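Long-range contacts in E2A dna-binding protein (Human adenovirus 5, PDB 2WB0), which binds single-stranded DNA and takes part in the elongation phase of viral strand-displacement replication, unwinding the template without ATP through multimer formation: residues L59-N64 with F245-A250; T93-W98 with H216-L221; I273-C278 with F296-P301. One frame throughout, in Å; residues are numbered along the deposited sequence.

Interaction 1 of 3, residues L59-N64 with F245-A250; sequences LTFTSN and FALSNA
The rings of F61 and F245 meet as a T-shaped (edge-to-face) pair: the edge of F245 is turned toward the face of F61, with centroids 5.0 Å apart and planes at 56°. CD2 of F245 leads, coming within 3.8 Å of CD1 of F61. F245 also makes a CH-pi contact: its CB lies over the face of F61, 3.9 Å from the ring centroid. Phenylalanine suits position 61 because its flat ring offers both a broad apolar face and a slightly positive rim. The rim meets a backbone acceptor, as CZ of F61 lies 3.4 Å from O of A246, near the ring plane.

The contact joins the loop between helices 40-53 and 64-83, in the all-alpha region, to the end of edge strand 242-246 in the zinc-binding region. Beyond F61 and F245, V274 on the neighbouring strand and K297 on the far one touch both rings.

Aliphatic contacts complete the join where the strand gives way to a turn, type I from L247 to A250. Methyl CD2 of L247 reaches CE2 of F61 at 3.7 Å and CG2 of T60 at the same distance. With T60 CG2 anti to the backbone N, the methyl faces L247 and also overlies the rim of the F61 ring on the side opposite F245 CB.

Interaction 2 of 3, residues T93-W98 with H216-L221; sequences TGCALW and HLLMPL
Five backbone hydrogen bonds join A96, W98 and G94 to M219, L217 and L221, making a two-stranded antiparallel sheet whose strand directions differ by 161°. A96 and M219 form one hydrogen-bonded pair, with A96 N to M219 O at 2.8 Å and M219 N to A96 O at 2.9 Å; both donors lie nearly along the C=O axis. W98 and L217 form the next such pair, but there both donors are tilted from the carbonyl planes. Beyond the strand, L221 N reaches G94 O at 2.7 Å. G94 suits this corner because its positive phi, 71°, favours glycine. T93 OG1 accepts from C95 N in an ST turn.

The apolar contacts fall on two faces. On that of A96, W98, L217 and M219, the indole meets its neighbours obliquely: M219 SD makes a Met-aromatic contact, 5.0 Å from the six-membered ring centroid, and touches W98 CB at 3.6 Å, while L217 CD2 lies 3.9 Å from W98 CE3. M219 CG sits between its backbone N and carbonyl carbon (chi1 65°), and an extended chi2 carries SD to W98. A96, with only a methyl, lets L221 pack close, its CG 4.0 Å from A96 CB. L97 and L218 share the other face, where L218 CD2 touches L97 CD1 and also reaches C95 CB at 3.6 Å.

Strand 95-99, following the helical region, is paired with a strand leading to the second zinc site. Backbone bonds set the register; the side chains add apolar and sulfur-aromatic contacts without a charged pair, suiting a buried junction.

Interaction 3 of 3, residues I273-C278 with F296-P301; sequences IVFQCC and FKISAP. With ZN (zinc ion), chain C.
F275 and A300 meet in the apolar centre, ring atom CE2 lying 3.9 Å from CB of the alanine, and that methyl equally close to CB of I273. Here the middle and edge strands of a three-stranded antiparallel sheet pair just before the chain enters helix 300-315. A small residue fits this first helical turn, where the large ring and the branched I273 converge. CG2 of I273 also lies over one face of the F275 ring. For F296, chi1 of -176° carries the ring across to the F275 side, where CE2 comes 4.1 Å from F275 CB.

On the face of V274, Q276 and K297, V274 CG1 and Q276 CG both lie 4.0 Å from K297 CG; Q276 and K297 run side by side, pointing the same way.

F275 N donates to I298 O at 2.8 Å, and I298 N returns a bond to F275 O in the carbonyl plane. A300 N donates to I273 O, while S299 OG, at the N-cap position, is hydrogen-bonded to T60 O.

At the polar edge, C277 joins C223, C225 and C294 round the zinc ion. One water bridges the strand ends, accepting from C277 N at 3.0 Å and donating to F296 O at 2.8 Å.

How the interactions relate
Interaction 3 lies between the other two, its centre about 11 Å from each of theirs, whereas the nearest atoms of interactions 1 and 2 remain about 10 Å apart. Loop 59-64 follows the edge strand of interaction 3, with S63 N 2.9 Å from K297 O, a probable hydrogen bond. Interaction 2 packs from its strand 216-220: P220 CD comes within 3.3 Å of F275 CG, and L217 CD1 within 3.7 Å of A300 CB. C277 brings interaction 3 directly to one zinc ion, while W98 of interaction 2 lies near C111 of the other site, their side chains about 6 Å apart.

Interaction 1 of 3, residues L59-N64 with F245-A250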
ATOM      1  N   LEU A  59       9.684   6.481  10.881  1.00 17.91           N
ATOM      2  CA  LEU A  59       8.630   6.189   9.892  1.00 17.08           C
ATOM      3  C   LEU A  59       8.150   7.535   9.365  1.00 18.10           C
ATOM      4  O   LEU A  59       8.243   8.530  10.122  1.00 18.65           O
ATOM      5  CB  LEU A  59       7.468   5.410  10.566  1.00 15.06           C
ATOM      6  CG  LEU A  59       7.880   3.975  10.983  1.00 15.33           C
ATOM      7  CD1 LEU A  59       6.756   3.209  11.639  1.00 17.46           C
ATOM      8  CD2 LEU A  59       8.456   3.122   9.813  1.00 16.43           C
ATOM      9  N   THR A  60       7.604   7.583   8.141  1.00 15.62           N
ATOM     10  CA  THR A  60       7.194   8.884   7.575  1.00 15.96           C
ATOM     11  C   THR A  60       5.833   8.666   6.960  1.00 15.76           C
ATOM     12  O   THR A  60       5.722   7.859   6.001  1.00 15.16           O
ATOM     13  CB  THR A  60       8.130   9.341   6.457  1.00 16.71           C
ATOM     14  OG1 THR A  60       9.470   9.313   6.941  1.00 14.67           O
ATOM     15  CG2 THR A  60       7.807  10.839   6.017  1.00 17.91           C
ATOM     16  N   PHE A  61       4.811   9.305   7.549  1.00 15.43           N
ATOM     17  CA  PHE A  61       3.402   9.064   7.148  1.00 15.98           C
ATOM     18  C   PHE A  61       3.047   7.570   7.191  1.00 16.36           C
ATOM     19  O   PHE A  61       2.294   7.054   6.279  1.00 19.19           O
ATOM     20  CB  PHE A  61       3.092   9.507   5.723  1.00 15.19           C
ATOM     21  CG  PHE A  61       3.529  10.914   5.395  1.00 16.91           C
ATOM     22  CD1 PHE A  61       3.270  11.997   6.273  1.00 24.27           C
ATOM     23  CD2 PHE A  61       4.231  11.143   4.236  1.00 16.50           C
ATOM     24  CE1 PHE A  61       3.778  13.330   5.932  1.00 23.73           C
ATOM     25  CE2 PHE A  61       4.669  12.398   3.899  1.00 22.51           C
ATOM     26  CZ  PHE A  61       4.416  13.495   4.725  1.00 21.32           C
ATOM     27  N   THR A  62       3.537   6.872   8.192  1.00 14.70           N
ATOM     28  CA  THR A  62       3.211   5.464   8.339  1.00 13.34           C
ATOM     29  C   THR A  62       2.884   5.302   9.809  1.00 14.66           C
ATOM     30  O   THR A  62       3.592   5.864  10.638  1.00 14.66           O
ATOM     31  CB  THR A  62       4.458   4.643   8.026  1.00 12.89           C
ATOM     32  OG1 THR A  62       4.774   4.818   6.672  1.00 10.84           O
ATOM     33  CG2 THR A  62       4.240   3.158   8.349  1.00 12.28           C
ATOM     34  N   SER A  63       1.828   4.565  10.138  1.00 14.21           N
ATOM     35  CA  SER A  63       1.571   4.316  11.566  1.00 15.91           C
ATOM     36  C   SER A  63       2.379   3.139  12.034  1.00 16.18           C
ATOM     37  O   SER A  63       2.684   2.215  11.231  1.00 15.04           O
ATOM     38  CB  SER A  63       0.114   4.071  11.842  1.00 17.29           C
ATOM     39  OG  SER A  63      -0.211   2.758  11.579  1.00 18.59           O
ATOM     40  N   ASN A  64       2.792   3.171  13.293  1.00 14.08           N
ATOM     41  CA  ASN A  64       3.617   2.056  13.849  1.00 14.68           C
ATOM     42  C   ASN A  64       2.945   0.705  13.680  1.00 13.29           C
ATOM     43  O   ASN A  64       3.576  -0.278  13.314  1.00 12.74           O
ATOM     44  CB  ASN A  64       3.901   2.240  15.368  1.00 15.53           C
ATOM     45  CG  ASN A  64       4.784   3.496  15.682  1.00 21.53           C
ATOM     46  OD1 ASN A  64       5.599   3.904  14.879  1.00 21.72           O
ATOM     47  ND2 ASN A  64       4.592   4.096  16.899  1.00 25.88           N
ATOM     48  N   PHE A 245       1.599  12.776  -0.435  1.00 14.12           N
ATOM     49  CA  PHE A 245       1.721  13.774   0.657  1.00 17.06           C
ATOM     50  C   PHE A 245       3.036  14.542   0.482  1.00 16.80           C
ATOM     51  O   PHE A 245       4.084  13.928   0.315  1.00 15.47           O
ATOM     52  CB  PHE A 245       1.814  13.094   2.024  1.00 17.20           C
ATOM     53  CG  PHE A 245       0.510  12.553   2.574  1.00 21.92           C
ATOM     54  CD1 PHE A 245      -0.444  11.951   1.776  1.00 19.51           C
ATOM     55  CD2 PHE A 245       0.301  12.555   3.984  1.00 28.69           C
ATOM     56  CE1 PHE A 245      -1.688  11.512   2.295  1.00 21.49           C
ATOM     57  CE2 PHE A 245      -0.897  12.052   4.552  1.00 29.72           C
ATOM     58  CZ  PHE A 245      -1.893  11.500   3.686  1.00 28.86           C
ATOM     59  N   ALA A 246       2.999  15.878   0.536  1.00 15.16           N
ATOM     60  CA  ALA A 246       4.218  16.669   0.428  1.00 15.81           C
ATOM     61  C   ALA A 246       5.111  16.442   1.631  1.00 16.89           C
ATOM     62  O   ALA A 246       4.588  16.266   2.760  1.00 15.58           O
ATOM     63  CB  ALA A 246       3.844  18.214   0.338  1.00 16.06           C
ATOM     64  N   LEU A 247       6.424  16.421   1.417  1.00 17.87           N
ATOM     65  CA  LEU A 247       7.376  16.466   2.530  1.00 21.67           C
ATOM     66  C   LEU A 247       7.698  17.960   2.636  1.00 25.77           C
ATOM     67  O   LEU A 247       8.616  18.453   1.979  1.00 26.22           O
ATOM     68  CB  LEU A 247       8.667  15.676   2.289  1.00 19.68           C
ATOM     69  CG  LEU A 247       8.452  14.132   2.103  1.00 20.12           C
ATOM     70  CD1 LEU A 247       9.682  13.525   1.511  1.00 22.01           C
ATOM     71  CD2 LEU A 247       8.181  13.539   3.443  1.00 16.29           C
ATOM     72  N   SER A 248       6.969  18.706   3.446  0.50 27.82           N
ATOM     73  CA  SER A 248       7.079  20.197   3.344  0.50 30.76           C
ATOM     74  C   SER A 248       8.339  20.922   3.907  0.50 32.64           C
ATOM     75  O   SER A 248       8.683  21.996   3.388  0.50 32.65           O
ATOM     76  CB  SER A 248       5.791  20.895   3.818  0.50 31.08           C
ATOM     77  OG  SER A 248       4.737  20.681   2.904  0.50 30.68           O
ATOM     78  N   ASN A 249       9.009  20.407   4.947  1.00 33.87           N
ATOM     79  CA  ASN A 249      10.299  21.051   5.326  1.00 36.13           C
ATOM     80  C   ASN A 249      11.528  20.586   4.461  1.00 38.76           C
ATOM     81  O   ASN A 249      12.640  21.146   4.564  1.00 39.78           O
ATOM     82  CB  ASN A 249      10.538  20.963   6.850  1.00 35.61           C
ATOM     83  CG  ASN A 249       9.417  21.642   7.673  1.00 33.43           C
ATOM     84  OD1 ASN A 249       8.965  21.110   8.686  1.00 34.06           O
ATOM     85  ND2 ASN A 249       8.960  22.813   7.232  1.00 35.25           N
ATOM     86  N   ALA A 250      11.309  19.621   3.557  1.00 40.65           N
ATOM     87  CA  ALA A 250      12.397  18.930   2.890  1.00 43.11           C
ATOM     88  C   ALA A 250      13.245  19.775   1.955  1.00 45.81           C
ATOM     89  O   ALA A 250      14.364  19.357   1.605  1.00 46.25           O
ATOM     90  CB  ALA A 250      11.921  17.702   2.201  1.00 43.50           C
TER

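Interaction 2 of 3, residues T93-W98 with H216-L221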
ATOM      1  N   THR A  93       1.079 -11.719   1.456  1.00 15.24           N
ATOM      2  CA  THR A  93       1.577 -10.292   1.591  1.00 15.51           C
ATOM      3  C   THR A  93       0.460  -9.275   1.596  1.00 15.42           C
ATOM      4  O   THR A  93       0.583  -8.224   2.238  1.00 14.70           O
ATOM      5  CB  THR A  93       2.629  -9.886   0.527  1.00 14.09           C
ATOM      6  OG1 THR A  93       2.045  -9.833  -0.768  1.00 13.79           O
ATOM      7  CG2 THR A  93       3.914 -10.920   0.532  1.00 13.13           C
ATOM      8  N   GLY A  94      -0.596  -9.559   0.834  1.00 13.81           N
ATOM      9  CA  GLY A  94      -1.714  -8.620   0.642  1.00 12.84           C
ATOM     10  C   GLY A  94      -1.285  -7.449  -0.216  1.00 13.99           C
ATOM     11  O   GLY A  94      -1.846  -6.356  -0.087  1.00 14.93           O
ATOM     12  N   CYS A  95      -0.247  -7.645  -1.046  1.00 14.40           N
ATOM     13  CA  CYS A  95       0.339  -6.591  -1.853  1.00 14.64           C
ATOM     14  C   CYS A  95       0.477  -7.100  -3.291  1.00 15.47           C
ATOM     15  O   CYS A  95       0.214  -8.305  -3.559  1.00 16.87           O
ATOM     16  CB  CYS A  95       1.762  -6.238  -1.378  1.00 15.06           C
ATOM     17  SG  CYS A  95       1.925  -5.525   0.218  1.00 13.88           S
ATOM     18  N   ALA A  96       0.843  -6.186  -4.205  1.00 13.60           N
ATOM     19  CA  ALA A  96       1.132  -6.461  -5.640  1.00 13.87           C
ATOM     20  C   ALA A  96       2.208  -5.464  -6.117  1.00 15.10           C
ATOM     21  O   ALA A  96       2.543  -4.511  -5.419  1.00 14.88           O
ATOM     22  CB  ALA A  96      -0.153  -6.411  -6.575  1.00 14.31           C
ATOM     23  N   LEU A  97       2.793  -5.759  -7.269  1.00 14.32           N
ATOM     24  CA  LEU A  97       3.770  -4.952  -7.891  1.00 15.25           C
ATOM     25  C   LEU A  97       3.063  -4.343  -9.080  1.00 15.65           C
ATOM     26  O   LEU A  97       2.694  -5.108 -10.020  1.00 14.45           O
ATOM     27  CB  LEU A  97       4.842  -5.865  -8.446  1.00 17.32           C
ATOM     28  CG  LEU A  97       5.965  -6.213  -7.475  1.00 21.32           C
ATOM     29  CD1 LEU A  97       5.927  -5.881  -5.907  1.00 18.66           C
ATOM     30  CD2 LEU A  97       6.789  -7.450  -7.859  1.00 20.08           C
ATOM     31  N   TRP A  98       2.955  -2.986  -9.078  1.00 14.33           N
ATOM     32  CA  TRP A  98       2.280  -2.294 -10.148  1.00 15.77           C
ATOM     33  C   TRP A  98       3.323  -1.594 -11.039  1.00 16.68           C
ATOM     34  O   TRP A  98       4.080  -0.777 -10.560  1.00 15.63           O
ATOM     35  CB  TRP A  98       1.257  -1.314  -9.576  1.00 14.95           C
ATOM     36  CG  TRP A  98       0.670  -0.332 -10.585  1.00 15.91           C
ATOM     37  CD1 TRP A  98       0.308  -0.567 -11.907  1.00 19.07           C
ATOM     38  CD2 TRP A  98       0.284   1.010 -10.291  1.00 13.87           C
ATOM     39  NE1 TRP A  98      -0.222   0.586 -12.453  1.00 15.93           N
ATOM     40  CE2 TRP A  98      -0.258   1.566 -11.481  1.00 14.55           C
ATOM     41  CE3 TRP A  98       0.398   1.812  -9.137  1.00 13.04           C
ATOM     42  CZ2 TRP A  98      -0.622   2.913 -11.580  1.00 13.31           C
ATOM     43  CZ3 TRP A  98      -0.005   3.166  -9.212  1.00 12.83           C
ATOM     44  CH2 TRP A  98      -0.528   3.688 -10.437  1.00 16.42           C
ATOM     45  N   HIS A 216       8.504  -0.850 -10.906  1.00 17.23           N
ATOM     46  CA  HIS A 216       7.351  -1.421 -10.171  1.00 16.48           C
ATOM     47  C   HIS A 216       7.099  -0.726  -8.839  1.00 16.33           C
ATOM     48  O   HIS A 216       8.037  -0.441  -8.103  1.00 16.65           O
ATOM     49  CB  HIS A 216       7.609  -2.905  -9.916  1.00 17.11           C
ATOM     50  CG  HIS A 216       7.425  -3.763 -11.140  1.00 20.33           C
ATOM     51  ND1 HIS A 216       8.426  -3.960 -12.070  1.00 23.94           N
ATOM     52  CD2 HIS A 216       6.360  -4.481 -11.568  1.00 17.71           C
ATOM     53  CE1 HIS A 216       7.967  -4.724 -13.051  1.00 23.75           C
ATOM     54  NE2 HIS A 216       6.710  -5.040 -12.777  1.00 25.06           N
ATOM     55  N   LEU A 217       5.822  -0.533  -8.470  1.00 15.65           N
ATOM     56  CA  LEU A 217       5.553  -0.019  -7.140  1.00 13.52           C
ATOM     57  C   LEU A 217       5.010  -1.201  -6.305  1.00 14.55           C
ATOM     58  O   LEU A 217       4.007  -1.824  -6.669  1.00 13.48           O
ATOM     59  CB  LEU A 217       4.493   1.121  -7.201  1.00 14.99           C
ATOM     60  CG  LEU A 217       3.881   1.583  -5.857  1.00 15.86           C
ATOM     61  CD1 LEU A 217       4.983   2.173  -4.865  1.00 11.74           C
ATOM     62  CD2 LEU A 217       2.680   2.606  -6.063  1.00 13.41           C
ATOM     63  N   LEU A 218       5.634  -1.450  -5.164  1.00 12.68           N
ATOM     64  CA  LEU A 218       5.088  -2.395  -4.232  1.00 13.56           C
ATOM     65  C   LEU A 218       3.985  -1.663  -3.505  1.00 12.57           C
ATOM     66  O   LEU A 218       4.241  -0.635  -2.844  1.00 12.78           O
ATOM     67  CB  LEU A 218       6.152  -2.694  -3.200  1.00 13.40           C
ATOM     68  CG  LEU A 218       6.080  -3.811  -2.184  1.00 16.09           C
ATOM     69  CD1 LEU A 218       6.714  -3.587  -0.862  1.00 14.08           C
ATOM     70  CD2 LEU A 218       5.041  -4.955  -2.246  1.00 11.15           C
ATOM     71  N   MET A 219       2.788  -2.197  -3.611  1.00 14.32           N
ATOM     72  CA  MET A 219       1.575  -1.553  -3.048  1.00 13.17           C
ATOM     73  C   MET A 219       0.702  -2.562  -2.367  1.00 13.46           C
ATOM     74  O   MET A 219       0.620  -3.731  -2.795  1.00 14.62           O
ATOM     75  CB  MET A 219       0.803  -0.835  -4.167  1.00 13.46           C
ATOM     76  CG  MET A 219       0.201  -1.788  -5.296  1.00 11.86           C
ATOM     77  SD  MET A 219      -0.619  -0.817  -6.589  1.00 17.02           S
ATOM     78  CE  MET A 219      -1.941  -1.941  -6.902  1.00 19.36           C
ATOM     79  N   PRO A 220      -0.049  -2.132  -1.344  1.00 14.28           N
ATOM     80  CA  PRO A 220      -0.996  -3.070  -0.760  1.00 13.50           C
ATOM     81  C   PRO A 220      -2.294  -3.166  -1.567  1.00 13.89           C
ATOM     82  O   PRO A 220      -2.763  -2.137  -2.090  1.00 13.47           O
ATOM     83  CB  PRO A 220      -1.273  -2.468   0.636  1.00 13.16           C
ATOM     84  CG  PRO A 220      -1.152  -0.933   0.359  1.00 15.37           C
ATOM     85  CD  PRO A 220      -0.055  -0.796  -0.701  1.00 14.23           C
ATOM     86  N   LEU A 221      -2.858  -4.387  -1.615  1.00 13.26           N
ATOM     87  CA  LEU A 221      -4.171  -4.660  -2.165  1.00 13.93           C
ATOM     88  C   LEU A 221      -5.198  -4.757  -1.066  1.00 13.60           C
ATOM     89  O   LEU A 221      -6.422  -4.672  -1.362  1.00 12.97           O
ATOM     90  CB  LEU A 221      -4.176  -5.950  -2.972  1.00 13.70           C
ATOM     91  CG  LEU A 221      -3.433  -5.910  -4.285  1.00 14.33           C
ATOM     92  CD1 LEU A 221      -3.796  -7.217  -4.952  1.00 17.58           C
ATOM     93  CD2 LEU A 221      -3.863  -4.754  -5.151  1.00 17.40           C
TER

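Interaction 3 of 3, residues I273-C278 with F296-P301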
ATOM      1  N   ILE A 273       4.270   8.762  -1.778  1.00 13.17           N
ATOM      2  CA  ILE A 273       3.003   8.049  -2.017  1.00 12.77           C
ATOM      3  C   ILE A 273       2.628   7.484  -0.633  1.00 13.08           C
ATOM      4  O   ILE A 273       3.444   6.836   0.031  1.00 13.35           O
ATOM      5  CB  ILE A 273       3.245   6.833  -2.973  1.00 12.29           C
ATOM      6  CG1 ILE A 273       3.575   7.338  -4.383  1.00 14.79           C
ATOM      7  CG2 ILE A 273       2.031   5.775  -2.859  1.00 10.01           C
ATOM      8  CD1 ILE A 273       3.979   6.232  -5.420  1.00 16.16           C
ATOM      9  N   VAL A 274       1.385   7.681  -0.224  1.00 12.23           N
ATOM     10  CA  VAL A 274       0.942   7.141   1.010  1.00 11.80           C
ATOM     11  C   VAL A 274      -0.325   6.283   0.792  1.00 11.43           C
ATOM     12  O   VAL A 274      -1.279   6.755   0.173  1.00 13.12           O
ATOM     13  CB  VAL A 274       0.592   8.277   2.004  1.00 13.14           C
ATOM     14  CG1 VAL A 274       0.042   7.699   3.288  1.00 14.17           C
ATOM     15  CG2 VAL A 274       1.822   9.183   2.293  1.00 11.13           C
ATOM     16  N   PHE A 275      -0.338   5.053   1.328  1.00 11.66           N
ATOM     17  CA  PHE A 275      -1.418   4.130   1.213  1.00 10.20           C
ATOM     18  C   PHE A 275      -2.263   4.193   2.493  1.00 11.34           C
ATOM     19  O   PHE A 275      -1.692   4.083   3.582  1.00 12.39           O
ATOM     20  CB  PHE A 275      -0.890   2.675   1.043  1.00  9.74           C
ATOM     21  CG  PHE A 275      -0.002   2.497  -0.181  1.00  8.92           C
ATOM     22  CD1 PHE A 275      -0.530   2.627  -1.487  1.00 10.48           C
ATOM     23  CD2 PHE A 275       1.343   2.214  -0.008  1.00  9.94           C
ATOM     24  CE1 PHE A 275       0.306   2.483  -2.600  1.00  7.89           C
ATOM     25  CE2 PHE A 275       2.194   2.074  -1.122  1.00 10.29           C
ATOM     26  CZ  PHE A 275       1.651   2.184  -2.412  1.00 11.36           C
ATOM     27  N   GLN A 276      -3.595   4.293   2.338  1.00 10.49           N
ATOM     28  CA  GLN A 276      -4.508   4.320   3.479  1.00 12.66           C
ATOM     29  C   GLN A 276      -5.570   3.301   3.247  1.00 13.32           C
ATOM     30  O   GLN A 276      -5.475   2.489   2.295  1.00 13.54           O
ATOM     31  CB  GLN A 276      -5.129   5.747   3.710  1.00 12.77           C
ATOM     32  CG  GLN A 276      -4.045   6.709   4.172  1.00 16.88           C
ATOM     33  CD  GLN A 276      -4.409   8.169   4.089  1.00 20.32           C
ATOM     34  OE1 GLN A 276      -4.822   8.786   5.104  1.00 25.30           O
ATOM     35  NE2 GLN A 276      -4.293   8.740   2.915  1.00 13.44           N
ATOM     36  N   CYS A 277      -6.612   3.375   4.079  1.00 13.17           N
ATOM     37  CA  CYS A 277      -7.792   2.469   3.953  1.00 15.38           C
ATOM     38  C   CYS A 277      -8.334   2.485   2.505  1.00 14.19           C
ATOM     39  O   CYS A 277      -8.167   3.481   1.816  1.00 14.30           O
ATOM     40  CB  CYS A 277      -8.923   2.988   4.840  1.00 13.24           C
ATOM     41  SG  CYS A 277     -10.388   1.934   4.822  1.00 14.80           S
ATOM     42  N   CYS A 278      -8.963   1.394   2.044  1.00 13.73           N
ATOM     43  CA  CYS A 278      -9.723   1.480   0.765  1.00 14.54           C
ATOM     44  C   CYS A 278     -10.607   2.745   0.714  1.00 15.37           C
ATOM     45  O   CYS A 278     -10.669   3.429  -0.320  1.00 14.44           O
ATOM     46  CB  CYS A 278     -10.652   0.284   0.574  1.00 14.77           C
ATOM     47  SG  CYS A 278      -9.759  -1.264   0.318  1.00 14.58           S
ATOM     48  N   PHE A 296      -5.450   1.870   8.561  1.00 14.87           N
ATOM     49  CA  PHE A 296      -4.268   1.462   7.806  1.00 14.02           C
ATOM     50  C   PHE A 296      -3.538   2.689   7.216  1.00 14.64           C
ATOM     51  O   PHE A 296      -4.172   3.550   6.564  1.00 15.19           O
ATOM     52  CB  PHE A 296      -4.756   0.509   6.707  1.00 14.29           C
ATOM     53  CG  PHE A 296      -3.644  -0.116   5.846  1.00 14.78           C
ATOM     54  CD1 PHE A 296      -3.154  -1.397   6.132  1.00 12.19           C
ATOM     55  CD2 PHE A 296      -3.187   0.541   4.703  1.00 17.97           C
ATOM     56  CE1 PHE A 296      -2.120  -1.978   5.309  1.00 15.51           C
ATOM     57  CE2 PHE A 296      -2.160  -0.043   3.812  1.00 17.30           C
ATOM     58  CZ  PHE A 296      -1.620  -1.274   4.118  1.00 14.20           C
ATOM     59  N   LYS A 297      -2.214   2.799   7.361  1.00 14.05           N
ATOM     60  CA  LYS A 297      -1.505   3.982   6.784  1.00 14.16           C
ATOM     61  C   LYS A 297      -0.014   3.674   6.691  1.00 12.70           C
ATOM     62  O   LYS A 297       0.668   3.425   7.709  1.00 13.16           O
ATOM     63  CB  LYS A 297      -1.707   5.288   7.558  1.00 15.23           C
ATOM     64  CG  LYS A 297      -1.122   6.581   6.900  1.00 15.56           C
ATOM     65  CD  LYS A 297      -1.021   7.736   7.936  1.00 17.75           C
ATOM     66  CE  LYS A 297      -1.088   9.146   7.290  1.00 30.26           C
ATOM     67  NZ  LYS A 297      -0.242  10.275   7.980  1.00 35.96           N
ATOM     68  N   ILE A 298       0.471   3.630   5.462  1.00 13.04           N
ATOM     69  CA  ILE A 298       1.898   3.337   5.249  1.00 11.66           C
ATOM     70  C   ILE A 298       2.366   3.970   3.968  1.00 11.42           C
ATOM     71  O   ILE A 298       1.678   3.868   2.941  1.00 11.40           O
ATOM     72  CB  ILE A 298       2.203   1.820   5.275  1.00 10.68           C
ATOM     73  CG1 ILE A 298       3.718   1.562   5.087  1.00  9.83           C
ATOM     74  CG2 ILE A 298       1.272   1.043   4.221  1.00  8.58           C
ATOM     75  CD1 ILE A 298       4.123   0.152   5.736  1.00 12.56           C
ATOM     76  N   SER A 299       3.552   4.588   3.995  1.00 11.71           N
ATOM     77  CA  SER A 299       4.046   5.333   2.847  1.00 11.66           C
ATOM     78  C   SER A 299       4.815   4.316   2.035  1.00 11.26           C
ATOM     79  O   SER A 299       5.275   3.286   2.579  1.00 12.66           O
ATOM     80  CB  SER A 299       4.969   6.532   3.247  1.00 11.47           C
ATOM     81  OG  SER A 299       6.142   6.014   3.963  1.00 11.14           O
ATOM     82  N   ALA A 300       4.937   4.550   0.732  1.00 12.21           N
ATOM     83  CA  ALA A 300       5.648   3.576  -0.124  1.00 12.48           C
ATOM     84  C   ALA A 300       7.114   3.235   0.274  1.00 11.79           C
ATOM     85  O   ALA A 300       7.507   2.083   0.239  1.00 13.07           O
ATOM     86  CB  ALA A 300       5.564   3.998  -1.644  1.00 10.40           C
ATOM     87  N   PRO A 301       7.904   4.209   0.639  1.00 13.84           N
ATOM     88  CA  PRO A 301       9.241   3.782   1.110  1.00 13.99           C
ATOM     89  C   PRO A 301       9.237   2.967   2.371  1.00 13.54           C
ATOM     90  O   PRO A 301      10.087   2.061   2.462  1.00 13.35           O
ATOM     91  CB  PRO A 301       9.990   5.088   1.360  1.00 13.91           C
ATOM     92  CG  PRO A 301       9.129   6.177   0.585  1.00 16.11           C
ATOM     93  CD  PRO A 301       7.724   5.677   0.712  1.00 12.67           C
TER
HETATM   94 ZN    ZN C 602      -9.765  -0.141   5.522  1.00 16.17          ZN
HETATM   95  O   HOH W   1      -6.698   4.687   6.767  1.00 16.23           O